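Local coordinates for SusD/RagB family nutrient-binding outer membrane lipoprotein (Bacteroides vulgatus, PDB 4F7A) that probably binds mucin O-glycans at the cell surface as a SusD-like outer membrane lipoprotein that helps capture sugars for uptake, at residues Ile28-Tyr33 / Lys246-Pro251. Residues are numbered along the deposited sequence; the frame is centred on the assembly and turned at random.
Sequences IQKGIY and KGYQNP. With ACT (acetate ion), chain F.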
loop_
_atom_site.group_PDB
_atom_site.type_symbol
_atom_site.label_atom_id
_atom_site.label_comp_id
_atom_site.label_asym_id
_atom_site.label_seq_id
_atom_site.Cartn_x
_atom_site.Cartn_y
_atom_site.Cartn_z
ATOM N N ILE A 28 6.450 14.890 -7.694
ATOM C CA ILE A 28 6.264 13.437 -7.771
ATOM C C ILE A 28 6.260 12.825 -6.367
ATOM O O ILE A 28 5.383 12.031 -6.040
ATOM C CB ILE A 28 7.359 12.757 -8.624
ATOM C CG1 ILE A 28 7.265 13.213 -10.087
ATOM C CG2 ILE A 28 7.213 11.214 -8.561
ATOM C CD1 ILE A 28 8.571 12.997 -10.900
ATOM N N GLN A 29 7.260 13.172 -5.557
ATOM C CA GLN A 29 7.370 12.595 -4.219
ATOM C C GLN A 29 6.204 13.004 -3.286
ATOM O O GLN A 29 5.731 12.205 -2.470
ATOM C CB GLN A 29 8.748 12.884 -3.622
ATOM C CG GLN A 29 9.790 11.942 -4.251
ATOM C CD GLN A 29 11.210 12.314 -3.949
ATOM O OE1 GLN A 29 11.888 11.654 -3.131
ATOM N NE2 GLN A 29 11.679 13.400 -4.572
ATOM N N LYS A 30 5.696 14.219 -3.449
ATOM C CA LYS A 30 4.512 14.651 -2.697
ATOM C C LYS A 30 3.232 13.988 -3.190
ATOM O O LYS A 30 2.225 14.001 -2.498
ATOM C CB LYS A 30 4.339 16.163 -2.789
ATOM C CG LYS A 30 5.426 16.920 -2.054
ATOM C CD LYS A 30 5.150 18.424 -2.055
ATOM C CE LYS A 30 6.174 19.166 -1.192
ATOM N NZ LYS A 30 6.077 20.652 -1.274
ATOM N N GLY A 31 3.280 13.418 -4.385
ATOM C CA GLY A 31 2.086 12.939 -5.062
ATOM C C GLY A 31 1.849 11.437 -4.977
ATOM O O GLY A 31 0.863 10.952 -5.514
ATOM N N ILE A 32 2.740 10.700 -4.325
ATOM C CA ILE A 32 2.571 9.230 -4.174
ATOM C C ILE A 32 1.524 8.922 -3.068
ATOM O O ILE A 32 0.442 8.439 -3.378
ATOM C CB ILE A 32 3.917 8.524 -3.903
ATOM C CG1 ILE A 32 4.881 8.734 -5.080
ATOM C CG2 ILE A 32 3.695 7.003 -3.598
ATOM C CD1 ILE A 32 6.379 8.445 -4.735
ATOM N N TYR A 33 1.879 9.172 -1.796
ATOM C CA TYR A 33 0.918 9.232 -0.650
ATOM C C TYR A 33 0.429 10.664 -0.680
ATOM O O TYR A 33 0.984 11.577 -0.017
ATOM C CB TYR A 33 1.640 8.936 0.642
ATOM C CG TYR A 33 0.818 8.587 1.882
ATOM C CD1 TYR A 33 0.222 7.328 2.037
ATOM C CD2 TYR A 33 0.746 9.465 2.943
ATOM C CE1 TYR A 33 -0.451 6.992 3.204
ATOM C CE2 TYR A 33 0.087 9.133 4.105
ATOM C CZ TYR A 33 -0.504 7.896 4.232
ATOM O OH TYR A 33 -1.140 7.589 5.406
ATOM N N LYS A 246 10.566 19.498 2.170
ATOM C CA LYS A 246 10.030 20.536 1.277
ATOM C C LYS A 246 8.606 20.987 1.622
ATOM O O LYS A 246 7.818 21.308 0.735
ATOM C CB LYS A 246 10.150 20.097 -0.193
ATOM C CG LYS A 246 11.613 19.934 -0.665
ATOM C CD LYS A 246 11.711 19.870 -2.192
ATOM C CE LYS A 246 13.139 19.807 -2.688
ATOM N NZ LYS A 246 13.712 21.173 -2.858
ATOM N N GLY A 247 8.290 21.019 2.909
ATOM C CA GLY A 247 6.958 21.432 3.371
ATOM C C GLY A 247 5.849 20.373 3.293
ATOM O O GLY A 247 4.709 20.648 3.671
ATOM N N TYR A 248 6.164 19.162 2.826
ATOM C CA TYR A 248 5.180 18.069 2.802
ATOM C C TYR A 248 4.594 17.842 4.188
ATOM O O TYR A 248 5.302 17.871 5.173
ATOM C CB TYR A 248 5.834 16.783 2.334
ATOM C CG TYR A 248 4.937 15.573 2.293
ATOM C CD1 TYR A 248 4.069 15.356 1.219
ATOM C CD2 TYR A 248 4.981 14.615 3.300
ATOM C CE1 TYR A 248 3.279 14.227 1.150
ATOM C CE2 TYR A 248 4.174 13.470 3.240
ATOM C CZ TYR A 248 3.339 13.276 2.161
ATOM O OH TYR A 248 2.553 12.141 2.109
ATOM N N GLN A 249 3.297 17.620 4.254
ATOM C CA GLN A 249 2.629 17.301 5.515
ATOM C C GLN A 249 1.997 15.932 5.327
ATOM O O GLN A 249 1.481 15.635 4.243
ATOM C CB GLN A 249 1.541 18.341 5.818
ATOM C CG GLN A 249 2.022 19.803 5.906
ATOM C CD GLN A 249 2.810 20.077 7.152
ATOM O OE1 GLN A 249 2.254 20.514 8.165
ATOM N NE2 GLN A 249 4.119 19.823 7.099
ATOM N N ASN A 250 2.035 15.102 6.364
ATOM C CA ASN A 250 1.448 13.794 6.291
ATOM C C ASN A 250 -0.084 13.913 6.315
ATOM O O ASN A 250 -0.661 14.374 7.296
ATOM C CB ASN A 250 1.950 12.940 7.453
ATOM C CG ASN A 250 1.561 11.480 7.317
ATOM O OD1 ASN A 250 0.421 11.173 6.997
ATOM N ND2 ASN A 250 2.505 10.571 7.612
ATOM N N PRO A 251 -0.756 13.496 5.239
ATOM C CA PRO A 251 -2.194 13.753 5.176
ATOM C C PRO A 251 -3.013 12.903 6.145
ATOM O O PRO A 251 -4.121 13.291 6.501
ATOM C CB PRO A 251 -2.550 13.414 3.725
ATOM C CG PRO A 251 -1.521 12.488 3.300
ATOM C CD PRO A 251 -0.259 12.905 3.979
HETATM C C ACT F . 10.004 20.541 6.414
HETATM O O ACT F . 9.643 19.942 5.364
HETATM O OXT ACT F . 9.748 21.772 6.476
HETATM C CH3 ACT F . 10.686 19.836 7.552
HETATM O O HOH W 1 1.719 7.752 7.048
#
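Lys-30 and Tyr-248 are the nearest pair, their CA atoms 6.5 Å apart, where segment 28-33, on helix 15-30, runs beside the irregular segment 246-251, and the backbones are 8.0 Å apart between the CA atoms of Tyr-33 and Pro-251. The side chains of Lys-30 and Tyr-248 slide past each other in opposite directions. The extended Lys-30 chain lays its CG 3.9 Å from CD1 of Tyr-248 and delivers NZ to the backbone O of Lys-246 at 2.7 Å, while the same ammonium forms a salt bridge with Glu-26 one helical turn back. Tyr-248, its CG anti to the backbone N (chi1 179°), reaches the other way and donates from OH to the carbonyl O of Tyr-33 (2.7 Å), in the carbonyl plane. A phenylalanine in place of Tyr-248 would probably leave the carbonyl of buried Tyr-33 without this donor. The same hydroxyl lies at the edge of the Tyr-33 ring, 3.3 Å from CD2; Asn-250 OD1 comes to the same ring's edge at CE2 (3.6 Å) and caps the N of Leu-252, Asn-250 being the N-cap residue of helix 251-257. Pro-251 CD packs 3.7 Å from Tyr-33 CD2. The contact thus joins segment 28-33, on helix 15-30, to the start of helix 251-257, with Trp-46 of helix 44-51 touching both Tyr-33 and Pro-251, and Ala-329 of strand 329-332 meeting Tyr-33, Tyr-248 and Asn-250.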